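Local coordinates for protein thioredoxin reductase (Streptomyces clavuligerus, PDB 4NTD) that binds FAD and glutathione and, as a thioredoxin reductase-like flavoenzyme, probably catalyses formation of the disulfide bond in holomycin, at residues L189-H203 and A214-V227. Residues are numbered along the deposited sequence; the frame is centred on the assembly and turned at random.
Sequences LLLRQWSDDVVLFRH and ALSARQVPVIEGTV. With GSH (glutathione), chain B.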
loop_
_atom_site.group_PDB
_atom_site.type_symbol
_atom_site.label_atom_id
_atom_site.label_comp_id
_atom_site.label_asym_id
_atom_site.label_seq_id
_atom_site.Cartn_x
_atom_site.Cartn_y
_atom_site.Cartn_z
ATOM N N LEU A 189 -19.101 -4.151 18.529
ATOM C CA LEU A 189 -19.140 -5.506 17.979
ATOM C C LEU A 189 -17.770 -5.915 17.429
ATOM O O LEU A 189 -17.347 -7.058 17.595
ATOM C CB LEU A 189 -20.212 -5.614 16.889
ATOM C CG LEU A 189 -21.656 -5.379 17.349
ATOM C CD1 LEU A 189 -22.583 -5.247 16.151
ATOM C CD2 LEU A 189 -22.121 -6.488 18.281
ATOM N N LEU A 190 -17.081 -4.973 16.790
ATOM C CA LEU A 190 -15.718 -5.194 16.302
ATOM C C LEU A 190 -14.743 -5.471 17.451
ATOM O O LEU A 190 -13.937 -6.401 17.378
ATOM C CB LEU A 190 -15.254 -3.983 15.480
ATOM C CG LEU A 190 -13.813 -3.936 14.961
ATOM C CD1 LEU A 190 -13.488 -5.146 14.099
ATOM C CD2 LEU A 190 -13.599 -2.647 14.181
ATOM N N LEU A 191 -14.832 -4.676 18.517
ATOM C CA LEU A 191 -13.931 -4.819 19.665
ATOM C C LEU A 191 -14.105 -6.135 20.432
ATOM O O LEU A 191 -13.181 -6.576 21.120
ATOM C CB LEU A 191 -14.075 -3.626 20.615
ATOM C CG LEU A 191 -13.403 -2.348 20.107
ATOM C CD1 LEU A 191 -13.955 -1.120 20.816
ATOM C CD2 LEU A 191 -11.893 -2.425 20.286
ATOM N N ARG A 192 -15.271 -6.770 20.301
ATOM C CA ARG A 192 -15.498 -8.090 20.909
ATOM C C ARG A 192 -14.565 -9.172 20.361
ATOM O O ARG A 192 -14.411 -10.226 20.977
ATOM C CB ARG A 192 -16.959 -8.538 20.756
ATOM C CG ARG A 192 -17.861 -8.085 21.889
ATOM C CD ARG A 192 -17.603 -8.854 23.180
ATOM N NE ARG A 192 -18.206 -10.192 23.194
ATOM C CZ ARG A 192 -17.559 -11.351 23.038
ATOM N NH1 ARG A 192 -16.245 -11.401 22.830
ATOM N NH2 ARG A 192 -18.246 -12.488 23.086
ATOM N N GLN A 193 -13.954 -8.913 19.206
ATOM C CA GLN A 193 -12.931 -9.801 18.663
ATOM C C GLN A 193 -11.645 -9.798 19.513
ATOM O O GLN A 193 -10.873 -10.755 19.466
ATOM C CB GLN A 193 -12.640 -9.423 17.200
ATOM C CG GLN A 193 -11.567 -10.244 16.498
ATOM C CD GLN A 193 -11.817 -11.742 16.545
ATOM O OE1 GLN A 193 -12.956 -12.194 16.674
ATOM N NE2 GLN A 193 -10.748 -12.521 16.430
ATOM N N TRP A 194 -11.433 -8.740 20.300
ATOM C CA TRP A 194 -10.240 -8.621 21.152
ATOM C C TRP A 194 -10.472 -8.860 22.654
ATOM O O TRP A 194 -9.514 -9.102 23.388
ATOM C CB TRP A 194 -9.591 -7.249 20.955
ATOM C CG TRP A 194 -8.813 -7.117 19.677
ATOM C CD1 TRP A 194 -7.488 -7.388 19.496
ATOM C CD2 TRP A 194 -9.309 -6.673 18.409
ATOM N NE1 TRP A 194 -7.126 -7.137 18.194
ATOM C CE2 TRP A 194 -8.226 -6.700 17.504
ATOM C CE3 TRP A 194 -10.565 -6.259 17.947
ATOM C CZ2 TRP A 194 -8.358 -6.322 16.164
ATOM C CZ3 TRP A 194 -10.697 -5.888 16.613
ATOM C CH2 TRP A 194 -9.598 -5.924 15.738
ATOM N N SER A 195 -11.719 -8.777 23.115
ATOM C CA SER A 195 -12.031 -9.020 24.529
ATOM C C SER A 195 -13.464 -9.503 24.704
ATOM O O SER A 195 -14.340 -9.117 23.936
ATOM C CB SER A 195 -11.832 -7.740 25.347
ATOM O OG SER A 195 -12.098 -7.960 26.724
ATOM N N ASP A 196 -13.694 -10.336 25.722
ATOM C CA ASP A 196 -15.063 -10.765 26.028
ATOM C C ASP A 196 -15.737 -9.819 27.024
ATOM O O ASP A 196 -16.889 -10.030 27.399
ATOM C CB ASP A 196 -15.125 -12.230 26.494
ATOM C CG ASP A 196 -14.417 -12.470 27.813
ATOM O OD1 ASP A 196 -13.934 -11.498 28.423
ATOM O OD2 ASP A 196 -14.341 -13.644 28.235
ATOM N N ASP A 197 -15.025 -8.758 27.415
ATOM C CA ASP A 197 -15.532 -7.743 28.340
ATOM C C ASP A 197 -15.560 -6.384 27.632
ATOM O O ASP A 197 -14.615 -5.597 27.727
ATOM C CB ASP A 197 -14.637 -7.705 29.588
ATOM C CG ASP A 197 -15.205 -6.848 30.713
ATOM O OD1 ASP A 197 -16.241 -6.174 30.527
ATOM O OD2 ASP A 197 -14.600 -6.856 31.804
ATOM N N VAL A 198 -16.650 -6.136 26.907
ATOM C CA VAL A 198 -16.850 -4.894 26.160
ATOM C C VAL A 198 -18.218 -4.319 26.518
ATOM O O VAL A 198 -19.225 -5.014 26.415
ATOM C CB VAL A 198 -16.787 -5.132 24.637
ATOM C CG1 VAL A 198 -16.996 -3.827 23.875
ATOM C CG2 VAL A 198 -15.458 -5.763 24.249
ATOM N N VAL A 199 -18.245 -3.054 26.935
ATOM C CA VAL A 199 -19.482 -2.371 27.311
ATOM C C VAL A 199 -19.713 -1.154 26.418
ATOM O O VAL A 199 -18.787 -0.380 26.167
ATOM C CB VAL A 199 -19.428 -1.916 28.786
ATOM C CG1 VAL A 199 -20.566 -0.957 29.115
ATOM C CG2 VAL A 199 -19.467 -3.123 29.709
ATOM N N LEU A 200 -20.950 -0.988 25.953
ATOM C CA LEU A 200 -21.354 0.210 25.223
ATOM C C LEU A 200 -22.055 1.171 26.173
ATOM O O LEU A 200 -23.069 0.823 26.777
ATOM C CB LEU A 200 -22.286 -0.139 24.059
ATOM C CG LEU A 200 -22.878 1.041 23.270
ATOM C CD1 LEU A 200 -21.787 1.853 22.590
ATOM C CD2 LEU A 200 -23.897 0.560 22.250
ATOM N N PHE A 201 -21.505 2.374 26.303
ATOM C CA PHE A 201 -22.168 3.457 27.021
ATOM C C PHE A 201 -23.045 4.176 26.001
ATOM O O PHE A 201 -22.542 4.935 25.173
ATOM C CB PHE A 201 -21.128 4.383 27.653
ATOM C CG PHE A 201 -20.268 3.699 28.679
ATOM C CD1 PHE A 201 -20.677 3.620 30.003
ATOM C CD2 PHE A 201 -19.064 3.104 28.318
ATOM C CE1 PHE A 201 -19.898 2.979 30.951
ATOM C CE2 PHE A 201 -18.281 2.461 29.262
ATOM C CZ PHE A 201 -18.698 2.398 30.581
ATOM N N ARG A 202 -24.354 3.931 26.043
ATOM C CA ARG A 202 -25.248 4.406 24.981
ATOM C C ARG A 202 -25.220 5.920 24.789
ATOM O O ARG A 202 -25.290 6.393 23.656
ATOM C CB ARG A 202 -26.691 3.949 25.203
ATOM C CG ARG A 202 -27.598 4.279 24.025
ATOM C CD ARG A 202 -28.980 3.661 24.161
ATOM N NE ARG A 202 -29.828 4.374 25.110
ATOM C CZ ARG A 202 -30.675 5.342 24.775
ATOM N NH1 ARG A 202 -30.788 5.724 23.510
ATOM N NH2 ARG A 202 -31.411 5.931 25.708
ATOM N N HIS A 203 -25.129 6.678 25.882
ATOM C CA HIS A 203 -24.995 8.141 25.785
ATOM C C HIS A 203 -26.132 8.773 24.963
ATOM O O HIS A 203 -25.918 9.733 24.220
ATOM C CB HIS A 203 -23.621 8.481 25.178
ATOM C CG HIS A 203 -23.212 9.910 25.342
ATOM N ND1 HIS A 203 -23.124 10.518 26.573
ATOM C CD2 HIS A 203 -22.837 10.843 24.436
ATOM C CE1 HIS A 203 -22.728 11.768 26.421
ATOM N NE2 HIS A 203 -22.544 11.991 25.132
ATOM N N ALA A 214 -28.049 -7.557 17.963
ATOM C CA ALA A 214 -26.634 -7.844 17.712
ATOM C C ALA A 214 -25.796 -7.720 18.985
ATOM O O ALA A 214 -24.976 -8.588 19.283
ATOM C CB ALA A 214 -26.091 -6.921 16.633
ATOM N N LEU A 215 -26.013 -6.639 19.729
ATOM C CA LEU A 215 -25.295 -6.408 20.983
ATOM C C LEU A 215 -25.602 -7.498 22.017
ATOM O O LEU A 215 -24.699 -7.977 22.702
ATOM C CB LEU A 215 -25.621 -5.016 21.538
ATOM C CG LEU A 215 -25.086 -3.837 20.716
ATOM C CD1 LEU A 215 -25.821 -2.549 21.062
ATOM C CD2 LEU A 215 -23.586 -3.668 20.909
ATOM N N SER A 216 -26.870 -7.897 22.115
ATOM C CA SER A 216 -27.261 -9.006 22.994
ATOM C C SER A 216 -26.599 -10.321 22.578
ATOM O O SER A 216 -26.071 -11.051 23.419
ATOM C CB SER A 216 -28.784 -9.182 23.008
ATOM O OG SER A 216 -29.414 -8.099 23.665
ATOM N N ALA A 217 -26.617 -10.606 21.278
ATOM C CA ALA A 217 -26.070 -11.857 20.747
ATOM C C ALA A 217 -24.557 -11.980 20.947
ATOM O O ALA A 217 -24.049 -13.082 21.150
ATOM C CB ALA A 217 -26.419 -12.001 19.273
ATOM N N ARG A 218 -23.845 -10.856 20.889
ATOM C CA ARG A 218 -22.398 -10.848 21.141
ATOM C C ARG A 218 -22.054 -10.484 22.588
ATOM O O ARG A 218 -20.885 -10.291 22.923
ATOM C CB ARG A 218 -21.678 -9.914 20.161
ATOM C CG ARG A 218 -21.663 -10.406 18.720
ATOM C CD ARG A 218 -20.896 -11.714 18.559
ATOM N NE ARG A 218 -19.445 -11.533 18.639
ATOM C CZ ARG A 218 -18.585 -12.385 19.202
ATOM N NH1 ARG A 218 -19.000 -13.506 19.793
ATOM N NH2 ARG A 218 -17.287 -12.102 19.194
ATOM N N GLN A 219 -23.078 -10.399 23.434
ATOM C CA GLN A 219 -22.908 -10.227 24.875
ATOM C C GLN A 219 -22.094 -8.972 25.218
ATOM O O GLN A 219 -21.113 -9.021 25.962
ATOM C CB GLN A 219 -22.352 -11.520 25.493
ATOM C CG GLN A 219 -23.293 -12.697 25.237
ATOM C CD GLN A 219 -22.849 -14.012 25.855
ATOM O OE1 GLN A 219 -21.668 -14.356 25.833
ATOM N NE2 GLN A 219 -23.808 -14.771 26.388
ATOM N N VAL A 220 -22.536 -7.854 24.644
ATOM C CA VAL A 220 -22.022 -6.519 24.942
ATOM C C VAL A 220 -23.096 -5.786 25.745
ATOM O O VAL A 220 -24.115 -5.383 25.179
ATOM C CB VAL A 220 -21.746 -5.731 23.640
ATOM C CG1 VAL A 220 -21.362 -4.281 23.927
ATOM C CG2 VAL A 220 -20.669 -6.422 22.820
ATOM N N PRO A 221 -22.884 -5.613 27.064
ATOM C CA PRO A 221 -23.864 -4.843 27.828
ATOM C C PRO A 221 -23.996 -3.404 27.337
ATOM O O PRO A 221 -23.007 -2.808 26.901
ATOM C CB PRO A 221 -23.305 -4.866 29.254
ATOM C CG PRO A 221 -22.459 -6.086 29.313
ATOM C CD PRO A 221 -21.871 -6.231 27.940
ATOM N N VAL A 222 -25.210 -2.864 27.399
ATOM C CA VAL A 222 -25.453 -1.466 27.068
ATOM C C VAL A 222 -25.871 -0.742 28.340
ATOM O O VAL A 222 -26.923 -1.030 28.908
ATOM C CB VAL A 222 -26.546 -1.297 25.995
ATOM C CG1 VAL A 222 -26.675 0.165 25.584
ATOM C CG2 VAL A 222 -26.247 -2.162 24.778
ATOM N N ILE A 223 -25.033 0.190 28.783
ATOM C CA ILE A 223 -25.300 0.960 29.989
ATOM C C ILE A 223 -25.904 2.303 29.586
ATOM O O ILE A 223 -25.334 3.028 28.767
ATOM C CB ILE A 223 -24.019 1.128 30.831
ATOM C CG1 ILE A 223 -23.539 -0.260 31.283
ATOM C CG2 ILE A 223 -24.268 2.042 32.027
ATOM C CD1 ILE A 223 -22.298 -0.264 32.145
ATOM N N GLU A 224 -27.068 2.614 30.154
ATOM C CA GLU A 224 -27.815 3.844 29.866
ATOM C C GLU A 224 -27.285 5.008 30.685
ATOM O O GLU A 224 -26.804 4.807 31.800
ATOM C CB GLU A 224 -29.297 3.667 30.218
ATOM C CG GLU A 224 -30.086 2.811 29.247
ATOM C CD GLU A 224 -30.230 3.466 27.889
ATOM O OE1 GLU A 224 -30.586 4.661 27.839
ATOM O OE2 GLU A 224 -29.992 2.786 26.872
ATOM N N GLY A 225 -27.401 6.218 30.143
ATOM C CA GLY A 225 -27.045 7.437 30.866
ATOM C C GLY A 225 -26.076 8.327 30.115
ATOM O O GLY A 225 -25.265 7.854 29.322
ATOM N N THR A 226 -26.165 9.628 30.373
ATOM C CA THR A 226 -25.225 10.593 29.819
ATOM C C THR A 226 -23.862 10.416 30.495
ATOM O O THR A 226 -23.764 10.432 31.718
ATOM C CB THR A 226 -25.728 12.038 30.022
ATOM O OG1 THR A 226 -27.032 12.177 29.443
ATOM C CG2 THR A 226 -24.781 13.052 29.385
ATOM N N VAL A 227 -22.825 10.221 29.686
ATOM C CA VAL A 227 -21.451 10.127 30.162
ATOM C C VAL A 227 -20.974 11.526 30.552
ATOM O O VAL A 227 -21.029 12.448 29.735
ATOM C CB VAL A 227 -20.521 9.538 29.076
ATOM C CG1 VAL A 227 -19.066 9.568 29.528
ATOM C CG2 VAL A 227 -20.945 8.117 28.723
HETATM N N1 GSH B . -13.405 1.998 8.904
HETATM C CA1 GSH B . -14.165 0.972 9.622
HETATM C C1 GSH B . -15.527 0.818 8.916
HETATM O O11 GSH B . -16.414 1.649 9.232
HETATM O O12 GSH B . -15.657 -0.117 8.088
HETATM C CB1 GSH B . -14.471 1.388 11.040
HETATM C CG1 GSH B . -13.914 0.406 12.070
HETATM C CD1 GSH B . -12.390 0.494 12.060
HETATM O OE1 GSH B . -11.700 -0.360 11.506
HETATM N N2 GSH B . -11.913 1.498 12.800
HETATM C CA2 GSH B . -10.481 1.794 12.921
HETATM C C2 GSH B . -10.107 2.613 11.758
HETATM O O2 GSH B . -10.915 3.157 11.004
HETATM C CB2 GSH B . -9.566 0.625 12.552
HETATM S SG2 GSH B . -8.201 0.097 13.663
HETATM N N3 GSH B . -8.801 2.515 11.596
HETATM C CA3 GSH B . -8.189 3.015 10.441
HETATM C C3 GSH B . -7.159 4.161 10.637
HETATM O O31 GSH B . -6.692 4.452 11.887
HETATM O O32 GSH B . -6.693 4.798 9.605
HETATM O O HOH W 1 -17.581 -9.838 17.308
HETATM O O HOH W 2 -18.825 -8.072 27.334
HETATM O O HOH W 3 -19.237 -11.260 26.424
HETATM O O HOH W 4 -24.126 5.610 28.637
#
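L200 and L215 meet methyl to methyl, CD2 of L200 lying 3.8 Å from CD1 of L215, with the two side chains at about a right angle. L189, its CG beside the backbone N (chi1 -63°), brings CD1 against CB of A214 and slides CD2 between L215 and CB of R218. V220 adds CG1, 4.2 Å from CB of L200. On the opposite face of the sheet CD1 of I223 rests 3.6 Å from CG1 of V199, which in turn lies over the ring of F201. The backbones run parallel: L200 N bonds to P221 O (2.9 Å), L200 O takes I223 N, and R202 N reaches I223 O. Just beyond, V227 N gives its hydrogen to ND1 of H203 (3.1 Å), close to the ring plane. R202 and E224 pair as a nearly coplanar salt bridge, though its short distances and alternate conformers leave the detail doubtful. At the other end R192, bent at chi2 and chi3, lays CG against CG2 of V220 and aims NE almost straight at R218 O (2.7 Å), just past a Schellman-capped helix. The two guanidiniums overlap, planes 35° apart; the carbonyl probably eases their repulsion. A leucine in place of R192 would probably leave R218 O without this donor and the R218 guanidinium without the group lying over its face. In this beta-alpha-beta unit, helix 209-217 carries the chain from strand 198-201 to edge strand 222-223; helices 184-191 and 209-217 cover the L200 face, while strand 236-242 packs on F201 and I223.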